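Local coordinates for protein bifunctional endomannanase/endoglucanase (Caldanaerobius polysaccharolyticus, PDB 3W0K) that probably hydrolyses internal beta-1,4 linkages of mannans and cellulose-like glucans, as a family 5 glycoside hydrolase built on a beta/alpha barrel, at residues A[84-89]-A[133-138]; A[100-105]-A[149-154]; A[171-176]-A[189-194]. All coordinates share one frame; numbering follows the deposited sequence.

Contact 1 of 3, residues A[84-89]-A[133-138]. With TRS (2-amino-2-hydroxymethyl-propane-1,3-diol), chain C.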
loop_
_atom_site.group_PDB
_atom_site.type_symbol
_atom_site.label_atom_id
_atom_site.label_comp_id
_atom_site.label_asym_id
_atom_site.label_seq_id
_atom_site.Cartn_x
_atom_site.Cartn_y
_atom_site.Cartn_z
ATOM N N HIS A 84 0.223 -6.945 -5.675
ATOM C CA HIS A 84 1.147 -5.880 -6.058
ATOM C C HIS A 84 1.498 -6.039 -7.529
ATOM O O HIS A 84 1.535 -5.059 -8.283
ATOM C CB HIS A 84 2.402 -5.913 -5.195
ATOM C CG HIS A 84 3.244 -4.690 -5.341
ATOM N ND1 HIS A 84 4.282 -4.608 -6.243
ATOM C CD2 HIS A 84 3.166 -3.477 -4.745
ATOM C CE1 HIS A 84 4.803 -3.395 -6.200
ATOM N NE2 HIS A 84 4.143 -2.690 -5.300
ATOM N N ARG A 85 1.874 -7.260 -7.894
ATOM C CA ARG A 85 2.114 -7.599 -9.287
ATOM C C ARG A 85 0.937 -8.534 -9.522
ATOM O O ARG A 85 0.801 -9.564 -8.849
ATOM C CB ARG A 85 3.439 -8.331 -9.531
ATOM C CG ARG A 85 3.584 -8.766 -11.002
ATOM C CD ARG A 85 4.965 -9.308 -11.342
ATOM N NE ARG A 85 5.989 -8.267 -11.306
ATOM C CZ ARG A 85 6.275 -7.440 -12.307
ATOM N NH1 ARG A 85 5.616 -7.510 -13.460
ATOM N NH2 ARG A 85 7.225 -6.524 -12.148
ATOM N N ALA A 86 0.022 -8.083 -10.368
ATOM C CA ALA A 86 -1.181 -8.830 -10.711
ATOM C C ALA A 86 -1.087 -9.250 -12.167
ATOM O O ALA A 86 -0.221 -8.769 -12.896
ATOM C CB ALA A 86 -2.407 -7.933 -10.510
ATOM N N PRO A 87 -1.935 -10.198 -12.600
ATOM C CA PRO A 87 -1.886 -10.621 -14.003
ATOM C C PRO A 87 -2.007 -9.406 -14.922
ATOM O O PRO A 87 -3.023 -8.700 -14.912
ATOM C CB PRO A 87 -3.111 -11.521 -14.121
ATOM C CG PRO A 87 -3.132 -12.197 -12.791
ATOM C CD PRO A 87 -2.848 -11.062 -11.824
ATOM N N GLY A 88 -0.941 -9.133 -15.666
ATOM C CA GLY A 88 -0.942 -8.011 -16.585
ATOM C C GLY A 88 -0.577 -6.646 -16.030
ATOM O O GLY A 88 -0.730 -5.650 -16.738
ATOM N N TYR A 89 -0.120 -6.569 -14.781
ATOM C CA TYR A 89 0.260 -5.269 -14.227
ATOM C C TYR A 89 1.042 -5.217 -12.927
ATOM O O TYR A 89 0.748 -5.922 -11.970
ATOM C CB TYR A 89 -0.964 -4.355 -14.029
ATOM C CG TYR A 89 -0.590 -2.963 -13.538
ATOM C CD1 TYR A 89 0.079 -2.074 -14.376
ATOM C CD2 TYR A 89 -0.857 -2.555 -12.228
ATOM C CE1 TYR A 89 0.477 -0.817 -13.930
ATOM C CE2 TYR A 89 -0.459 -1.294 -11.768
ATOM C CZ TYR A 89 0.205 -0.432 -12.629
ATOM O OH TYR A 89 0.592 0.824 -12.211
ATOM N N ASP A 133 -7.205 -5.821 -1.215
ATOM C CA ASP A 133 -6.782 -4.597 -1.910
ATOM C C ASP A 133 -6.505 -5.082 -3.337
ATOM O O ASP A 133 -5.447 -5.640 -3.626
ATOM C CB ASP A 133 -5.517 -4.057 -1.233
ATOM C CG ASP A 133 -5.052 -2.728 -1.798
ATOM O OD1 ASP A 133 -5.757 -2.109 -2.626
ATOM O OD2 ASP A 133 -3.955 -2.298 -1.391
ATOM N N LEU A 134 -7.467 -4.840 -4.224
ATOM C CA LEU A 134 -7.435 -5.348 -5.597
ATOM C C LEU A 134 -6.160 -5.311 -6.425
ATOM O O LEU A 134 -5.692 -6.352 -6.899
ATOM C CB LEU A 134 -8.624 -4.800 -6.392
ATOM C CG LEU A 134 -9.985 -4.987 -5.711
ATOM C CD1 LEU A 134 -11.090 -4.666 -6.709
ATOM C CD2 LEU A 134 -10.159 -6.419 -5.201
ATOM N N VAL A 135 -5.602 -4.126 -6.625
ATOM C CA VAL A 135 -4.384 -4.019 -7.410
ATOM C C VAL A 135 -3.608 -2.788 -6.973
ATOM O O VAL A 135 -4.157 -1.691 -6.864
ATOM C CB VAL A 135 -4.684 -4.023 -8.946
ATOM C CG1 VAL A 135 -5.681 -2.927 -9.317
ATOM C CG2 VAL A 135 -3.388 -3.885 -9.742
ATOM N N ASN A 136 -2.330 -2.988 -6.682
ATOM C CA ASN A 136 -1.502 -1.890 -6.223
ATOM C C ASN A 136 -1.272 -0.786 -7.240
ATOM O O ASN A 136 -0.956 -1.044 -8.396
ATOM C CB ASN A 136 -0.138 -2.399 -5.749
ATOM C CG ASN A 136 0.765 -1.270 -5.282
ATOM O OD1 ASN A 136 0.600 -0.752 -4.182
ATOM N ND2 ASN A 136 1.697 -0.857 -6.136
ATOM N N GLU A 137 -1.455 0.446 -6.777
ATOM C CA GLU A 137 -1.199 1.657 -7.549
ATOM C C GLU A 137 -1.373 1.636 -9.075
ATOM O O GLU A 137 -0.386 1.571 -9.815
ATOM C CB GLU A 137 0.217 2.144 -7.202
ATOM C CG GLU A 137 0.422 2.404 -5.702
ATOM C CD GLU A 137 1.883 2.533 -5.279
ATOM O OE1 GLU A 137 2.782 2.026 -5.985
ATOM O OE2 GLU A 137 2.134 3.128 -4.207
ATOM N N PRO A 138 -2.627 1.678 -9.563
ATOM C CA PRO A 138 -2.893 1.680 -11.008
ATOM C C PRO A 138 -2.159 2.870 -11.636
ATOM O O PRO A 138 -1.862 3.856 -10.954
ATOM C CB PRO A 138 -4.412 1.852 -11.076
ATOM C CG PRO A 138 -4.880 1.171 -9.840
ATOM C CD PRO A 138 -3.887 1.640 -8.799
HETATM C C TRS C . 5.908 0.970 -3.825
HETATM C C1 TRS C . 6.461 0.583 -5.219
HETATM C C2 TRS C . 5.301 -0.301 -3.273
HETATM C C3 TRS C . 6.932 1.311 -2.731
HETATM N N TRS C . 4.926 2.058 -3.978
HETATM O O1 TRS C . 5.380 -0.097 -6.016
HETATM O O2 TRS C . 3.882 -0.403 -3.775
HETATM O O3 TRS C . 7.649 2.612 -3.043
HETATM O O HOH W 1 1.464 -2.333 -8.771
#
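Y89 and H84 meet residues 133-138 at two separate places and by different means. With CG anti to the backbone N (chi1 -176°), the Y89 ring extends to the opposing loop, where OH donates to E137 O over 2.7 Å. The donor lies in the carbonyl plane, at a C=O...donor angle of 147°. N136 O also sits at this ring's edge, 3.4 Å from Y89 CE2, while Y89 CD2 packs 3.8 Å from V135 CG2, the two side chains crossing at about a right angle.

H84 instead runs alongside N136, its ring turned 28° from the amide plane. Although H84 NE2 and N136 ND2 approach to 3.2 Å, the angle rules out a bond; H84 NE2 donates to O2 of a bound Tris molecule at 2.8 Å, and N136 ND2 to E137 OE1 at 3.1 Å, from above the carboxylate plane. R40 holds N136 OD1, so both ends of the amide are gripped and its rotation fixed, and R196 forms a salt bridge with E137 OE2. N136-E137-P138 matches the Asn-Glu-Pro sequence carrying the acid/base in family 5 enzymes, consistent with that role for E137. Tris, probably from the crystallisation liquor, also bonds E137 OE1 and E258, probably where a substrate sugar would sit.

F111 of helix 105-121 backs A86 and V135, while D174 of strand 170-174 touches N136 and P138.

Contact 2 of 3, residues A[100-105]-A[149-154]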
loop_
_atom_site.group_PDB
_atom_site.type_symbol
_atom_site.label_atom_id
_atom_site.label_comp_id
_atom_site.label_asym_id
_atom_site.label_seq_id
_atom_site.Cartn_x
_atom_site.Cartn_y
_atom_site.Cartn_z
ATOM N N ASN A 100 -1.520 -6.842 -20.699
ATOM C CA ASN A 100 -1.854 -5.537 -20.141
ATOM C C ASN A 100 -3.233 -5.661 -19.502
ATOM O O ASN A 100 -4.253 -5.713 -20.191
ATOM C CB ASN A 100 -1.889 -4.456 -21.223
ATOM C CG ASN A 100 -2.388 -3.122 -20.692
ATOM O OD1 ASN A 100 -2.481 -2.920 -19.478
ATOM N ND2 ASN A 100 -2.739 -2.216 -21.595
ATOM N N LEU A 101 -3.248 -5.678 -18.175
ATOM C CA LEU A 101 -4.474 -5.809 -17.398
ATOM C C LEU A 101 -5.565 -4.803 -17.747
ATOM O O LEU A 101 -6.749 -5.122 -17.703
ATOM C CB LEU A 101 -4.143 -5.674 -15.908
ATOM C CG LEU A 101 -5.308 -5.739 -14.917
ATOM C CD1 LEU A 101 -6.007 -7.090 -15.042
ATOM C CD2 LEU A 101 -4.802 -5.542 -13.494
ATOM N N TRP A 102 -5.165 -3.597 -18.128
ATOM C CA TRP A 102 -6.138 -2.557 -18.412
ATOM C C TRP A 102 -6.941 -2.710 -19.686
ATOM O O TRP A 102 -8.015 -2.131 -19.797
ATOM C CB TRP A 102 -5.467 -1.182 -18.325
ATOM C CG TRP A 102 -4.661 -1.088 -17.073
ATOM C CD1 TRP A 102 -3.302 -1.023 -16.977
ATOM C CD2 TRP A 102 -5.153 -1.212 -15.732
ATOM N NE1 TRP A 102 -2.915 -1.122 -15.663
ATOM C CE2 TRP A 102 -4.029 -1.238 -14.876
ATOM C CE3 TRP A 102 -6.433 -1.314 -15.171
ATOM C CZ2 TRP A 102 -4.146 -1.364 -13.487
ATOM C CZ3 TRP A 102 -6.549 -1.441 -13.789
ATOM C CH2 TRP A 102 -5.412 -1.465 -12.965
ATOM N N LEU A 103 -6.470 -3.554 -20.604
ATOM C CA LEU A 103 -7.165 -3.752 -21.873
ATOM C C LEU A 103 -7.379 -5.196 -22.302
ATOM O O LEU A 103 -8.314 -5.482 -23.049
ATOM C CB LEU A 103 -6.411 -3.042 -22.999
ATOM C CG LEU A 103 -6.268 -1.524 -22.932
ATOM C CD1 LEU A 103 -5.431 -1.068 -24.109
ATOM C CD2 LEU A 103 -7.641 -0.860 -22.952
ATOM N N ASP A 104 -6.502 -6.096 -21.868
ATOM C CA ASP A 104 -6.589 -7.497 -22.280
ATOM C C ASP A 104 -7.566 -8.360 -21.503
ATOM O O ASP A 104 -7.406 -8.570 -20.297
ATOM C CB ASP A 104 -5.203 -8.147 -22.250
ATOM C CG ASP A 104 -4.202 -7.439 -23.142
ATOM O OD1 ASP A 104 -4.621 -6.712 -24.069
ATOM O OD2 ASP A 104 -2.991 -7.619 -22.920
ATOM N N LYS A 105 -8.529 -8.927 -22.225
ATOM C CA LYS A 105 -9.539 -9.792 -21.625
ATOM C C LYS A 105 -8.906 -10.987 -20.915
ATOM O O LYS A 105 -9.336 -11.354 -19.823
ATOM C CB LYS A 105 -10.518 -10.285 -22.694
ATOM C CG LYS A 105 -11.612 -11.212 -22.170
ATOM C CD LYS A 105 -12.470 -11.740 -23.313
ATOM C CE LYS A 105 -13.563 -12.680 -22.820
ATOM N NZ LYS A 105 -13.029 -13.954 -22.263
ATOM N N GLU A 149 -12.875 5.176 -17.250
ATOM C CA GLU A 149 -13.951 4.270 -17.632
ATOM C C GLU A 149 -13.554 2.793 -17.623
ATOM O O GLU A 149 -14.254 1.974 -17.024
ATOM C CB GLU A 149 -14.505 4.654 -19.007
ATOM C CG GLU A 149 -15.724 3.846 -19.436
ATOM C CD GLU A 149 -16.298 4.307 -20.765
ATOM O OE1 GLU A 149 -16.395 5.535 -20.985
ATOM O OE2 GLU A 149 -16.659 3.439 -21.589
ATOM N N ASN A 150 -12.447 2.436 -18.277
ATOM C CA ASN A 150 -12.071 1.026 -18.283
ATOM C C ASN A 150 -11.543 0.523 -16.942
ATOM O O ASN A 150 -11.745 -0.640 -16.592
ATOM C CB ASN A 150 -11.190 0.621 -19.490
ATOM C CG ASN A 150 -9.846 1.333 -19.546
ATOM O OD1 ASN A 150 -9.233 1.644 -18.527
ATOM N ND2 ASN A 150 -9.349 1.530 -20.765
ATOM N N HIS A 151 -10.936 1.416 -16.163
ATOM C CA HIS A 151 -10.450 1.046 -14.839
ATOM C C HIS A 151 -11.676 0.776 -13.967
ATOM O O HIS A 151 -11.750 -0.251 -13.292
ATOM C CB HIS A 151 -9.614 2.177 -14.224
ATOM C CG HIS A 151 -9.342 2.001 -12.760
ATOM N ND1 HIS A 151 -10.062 2.661 -11.788
ATOM C CD2 HIS A 151 -8.439 1.232 -12.104
ATOM C CE1 HIS A 151 -9.615 2.308 -10.595
ATOM N NE2 HIS A 151 -8.630 1.442 -10.758
ATOM N N ALA A 152 -12.646 1.690 -14.000
ATOM C CA ALA A 152 -13.864 1.528 -13.211
ATOM C C ALA A 152 -14.605 0.246 -13.587
ATOM O O ALA A 152 -15.057 -0.493 -12.715
ATOM C CB ALA A 152 -14.779 2.744 -13.385
ATOM N N SER A 153 -14.702 -0.030 -14.885
ATOM C CA SER A 153 -15.383 -1.236 -15.350
ATOM C C SER A 153 -14.719 -2.500 -14.811
ATOM O O SER A 153 -15.406 -3.421 -14.368
ATOM C CB SER A 153 -15.439 -1.272 -16.880
ATOM O OG SER A 153 -16.308 -0.267 -17.376
ATOM N N LEU A 154 -13.387 -2.527 -14.810
ATOM C CA LEU A 154 -12.657 -3.684 -14.303
ATOM C C LEU A 154 -12.833 -3.826 -12.793
ATOM O O LEU A 154 -13.022 -4.928 -12.288
ATOM C CB LEU A 154 -11.167 -3.601 -14.651
ATOM C CG LEU A 154 -10.321 -4.793 -14.176
ATOM C CD1 LEU A 154 -10.846 -6.103 -14.761
ATOM C CD2 LEU A 154 -8.864 -4.568 -14.564
#
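W102 and L101 press against helix 148-165 through H151 and L154, and this is the close-packed part of the contact. L154 CD2 lies 3.8 Å from L101 CG and 4.0 Å from W102 CZ3, crossing both side chains at about a right angle; its CG, anti to the backbone N (chi1 -179°), carries the branch off the helix towards them. W102 CZ3 meets the edge of the H151 imidazole, 3.7 Å from CD2. With planes inclined at 44° and ring centroids 5.8 Å apart, this pair is oblique. L101 CD2 lies over one face of the indole, and Y89 meets W102 edge-to-face.

The looser side belongs to L103 and N150. Exposed L103 offers CD2 to N150 ND2 at 3.7 Å, a van der Waals touch, while the amide takes its hydrogen bonds from its own surroundings, OD1 from T147 N and ND2 to G145 O. An Asx turn, W102 N to N100 OD1 at 3.1 Å, helps shape the loop that presents the indole.

With carbon-to-carbon packing on the buried side and the N150 amide satisfied away from the loop, the loop is held to the helix by shape and apolar burial, with no directional polar bond between the two segments.

Contact 3 of 3, residues A[171-176]-A[189-194]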
loop_
_atom_site.group_PDB
_atom_site.type_symbol
_atom_site.label_atom_id
_atom_site.label_comp_id
_atom_site.label_asym_id
_atom_site.label_seq_id
_atom_site.Cartn_x
_atom_site.Cartn_y
_atom_site.Cartn_z
ATOM N N ILE A 171 -13.379 -4.728 0.658
ATOM C CA ILE A 171 -12.528 -4.514 -0.501
ATOM C C ILE A 171 -11.928 -3.116 -0.480
ATOM O O ILE A 171 -12.574 -2.155 -0.061
ATOM C CB ILE A 171 -13.335 -4.742 -1.805
ATOM C CG1 ILE A 171 -13.768 -6.209 -1.888
ATOM C CG2 ILE A 171 -12.507 -4.370 -3.030
ATOM C CD1 ILE A 171 -14.828 -6.488 -2.935
ATOM N N VAL A 172 -10.670 -3.034 -0.900
ATOM C CA VAL A 172 -9.925 -1.784 -0.950
ATOM C C VAL A 172 -9.424 -1.586 -2.375
ATOM O O VAL A 172 -9.033 -2.547 -3.041
ATOM C CB VAL A 172 -8.686 -1.839 -0.012
ATOM C CG1 VAL A 172 -7.949 -0.504 -0.017
ATOM C CG2 VAL A 172 -9.101 -2.225 1.401
ATOM N N ILE A 173 -9.488 -0.347 -2.856
ATOM C CA ILE A 173 -9.000 -0.013 -4.192
ATOM C C ILE A 173 -8.025 1.151 -4.083
ATOM O O ILE A 173 -8.227 2.061 -3.276
ATOM C CB ILE A 173 -10.145 0.328 -5.185
ATOM C CG1 ILE A 173 -10.973 1.518 -4.699
ATOM C CG2 ILE A 173 -11.032 -0.891 -5.402
ATOM C CD1 ILE A 173 -11.981 2.007 -5.745
ATOM N N ASP A 174 -6.941 1.084 -4.852
ATOM C CA ASP A 174 -5.905 2.118 -4.845
ATOM C C ASP A 174 -6.185 3.238 -5.837
ATOM O O ASP A 174 -6.736 3.007 -6.913
ATOM C CB ASP A 174 -4.533 1.513 -5.173
ATOM C CG ASP A 174 -3.960 0.677 -4.038
ATOM O OD1 ASP A 174 -4.691 0.334 -3.083
ATOM O OD2 ASP A 174 -2.755 0.360 -4.110
ATOM N N GLY A 175 -5.759 4.445 -5.478
ATOM C CA GLY A 175 -5.957 5.589 -6.349
ATOM C C GLY A 175 -5.219 5.481 -7.672
ATOM O O GLY A 175 -4.233 4.746 -7.799
ATOM N N LEU A 176 -5.715 6.193 -8.676
ATOM C CA LEU A 176 -5.086 6.186 -9.992
ATOM C C LEU A 176 -3.784 6.980 -9.970
ATOM O O LEU A 176 -3.461 7.635 -8.976
ATOM C CB LEU A 176 -6.039 6.779 -11.034
ATOM C CG LEU A 176 -7.329 5.993 -11.251
ATOM C CD1 LEU A 176 -8.222 6.732 -12.242
ATOM C CD2 LEU A 176 -6.998 4.597 -11.757
ATOM N N LEU A 189 -19.412 2.473 -4.753
ATOM C CA LEU A 189 -19.160 1.033 -4.755
ATOM C C LEU A 189 -19.068 0.389 -3.368
ATOM O O LEU A 189 -19.083 -0.837 -3.249
ATOM C CB LEU A 189 -17.905 0.725 -5.578
ATOM C CG LEU A 189 -17.729 -0.702 -6.097
ATOM C CD1 LEU A 189 -18.971 -1.152 -6.861
ATOM C CD2 LEU A 189 -16.502 -0.758 -6.995
ATOM N N GLY A 190 -18.980 1.212 -2.327
ATOM C CA GLY A 190 -18.904 0.689 -0.972
ATOM C C GLY A 190 -17.594 -0.004 -0.651
ATOM O O GLY A 190 -17.568 -1.015 0.056
ATOM N N VAL A 191 -16.505 0.538 -1.185
ATOM C CA VAL A 191 -15.173 -0.009 -0.957
ATOM C C VAL A 191 -14.295 1.068 -0.339
ATOM O O VAL A 191 -14.637 2.253 -0.370
ATOM C CB VAL A 191 -14.513 -0.490 -2.279
ATOM C CG1 VAL A 191 -15.346 -1.590 -2.915
ATOM C CG2 VAL A 191 -14.328 0.679 -3.248
ATOM N N VAL A 192 -13.187 0.654 0.265
ATOM C CA VAL A 192 -12.261 1.608 0.860
ATOM C C VAL A 192 -11.388 2.183 -0.249
ATOM O O VAL A 192 -10.880 1.440 -1.087
ATOM C CB VAL A 192 -11.333 0.940 1.902
ATOM C CG1 VAL A 192 -10.344 1.962 2.463
ATOM C CG2 VAL A 192 -12.151 0.326 3.025
ATOM N N HIS A 193 -11.279 3.508 -0.295
ATOM C CA HIS A 193 -10.433 4.171 -1.282
ATOM C C HIS A 193 -9.100 4.432 -0.598
ATOM O O HIS A 193 -9.029 5.149 0.404
ATOM C CB HIS A 193 -11.072 5.471 -1.768
ATOM C CG HIS A 193 -12.261 5.257 -2.650
ATOM N ND1 HIS A 193 -12.463 5.970 -3.812
ATOM C CD2 HIS A 193 -13.305 4.400 -2.546
ATOM C CE1 HIS A 193 -13.580 5.560 -4.387
ATOM N NE2 HIS A 193 -14.111 4.609 -3.639
ATOM N N SER A 194 -8.045 3.837 -1.142
ATOM C CA SER A 194 -6.717 3.944 -0.560
ATOM C C SER A 194 -5.767 4.890 -1.272
ATOM O O SER A 194 -5.433 4.696 -2.449
ATOM C CB SER A 194 -6.091 2.549 -0.457
ATOM O OG SER A 194 -4.892 2.573 0.298
HETATM O O HOH W 2 -16.181 -3.467 0.611
HETATM O O HOH W 3 -3.437 0.497 -0.630
#
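I171, I173 and G175 exchange backbone hydrogen bonds with V192 and S194 in a parallel ladder. Three are short and nearly straight, V192 N to I171 O, I173 N to V192 O and S194 N to I173 O, all at 2.8 to 2.9 Å. The fourth, G175 N to S194 O, is longer at 3.1 Å and less straight. D174 OD1 and S194 OG are bridged by a water, while D174 OD2 forms a salt bridge with R196 and accepts from E137 N. A second water links I171 N to G190 O where the segments begin.

The strand directions differ by 31°, and V172, I173 and D174 pair in register with V192, H193 and S194. These are neighbouring fifth and sixth strands of the (beta/alpha)8 barrel, joined through helix 176-179 as a beta-alpha-beta unit.

On the face carrying D174 and S194, V172 CG1 packs 3.6 Å from S194 CB and V172 CG2 lies 3.9 Å from V192 CB. On the other face I173 sets CG1 between its backbone N and carbonyl carbon (chi1 59°), which sends CD1 over the H193 ring, 4.1 Å from the centroid and 14° off the normal, a CH-pi contact. The same I173 CD1 touches V191 CG2 at 3.7 Å. An alanine here, which has no CD1, would probably leave that face of the H193 ring without its methyl contact and open a gap beside V191. I155 of helix 148-165 packs on I173, and W244 and L247 of helix 234-249 on H193.

All three contacts lie in one barrel. Contacts 1 and 2 interleave along the chain, each pairing the stretch between strand 78-83 and helix 105-121 with one beyond strand 130-133; both close before contact 3 opens. Their centres are 12 Å apart (contacts 1 and 2), 13 Å (1 and 3) and 16 Å (2 and 3). The first two join through the probable G88 O to L101 N hydrogen bond, at 2.9 Å. Between contacts 1 and 3, D133 OD1 and D174 OD1 stand only 2.7 Å apart, so the carboxylates probably share a proton. H151 ND1 reaches L176 CD2 at 3.6 Å, linking contact 2 to contact 3. Contact 1, where Tris is bound, thus touches both the helix 148-165 packing of contact 2 and the strand pair of contact 3.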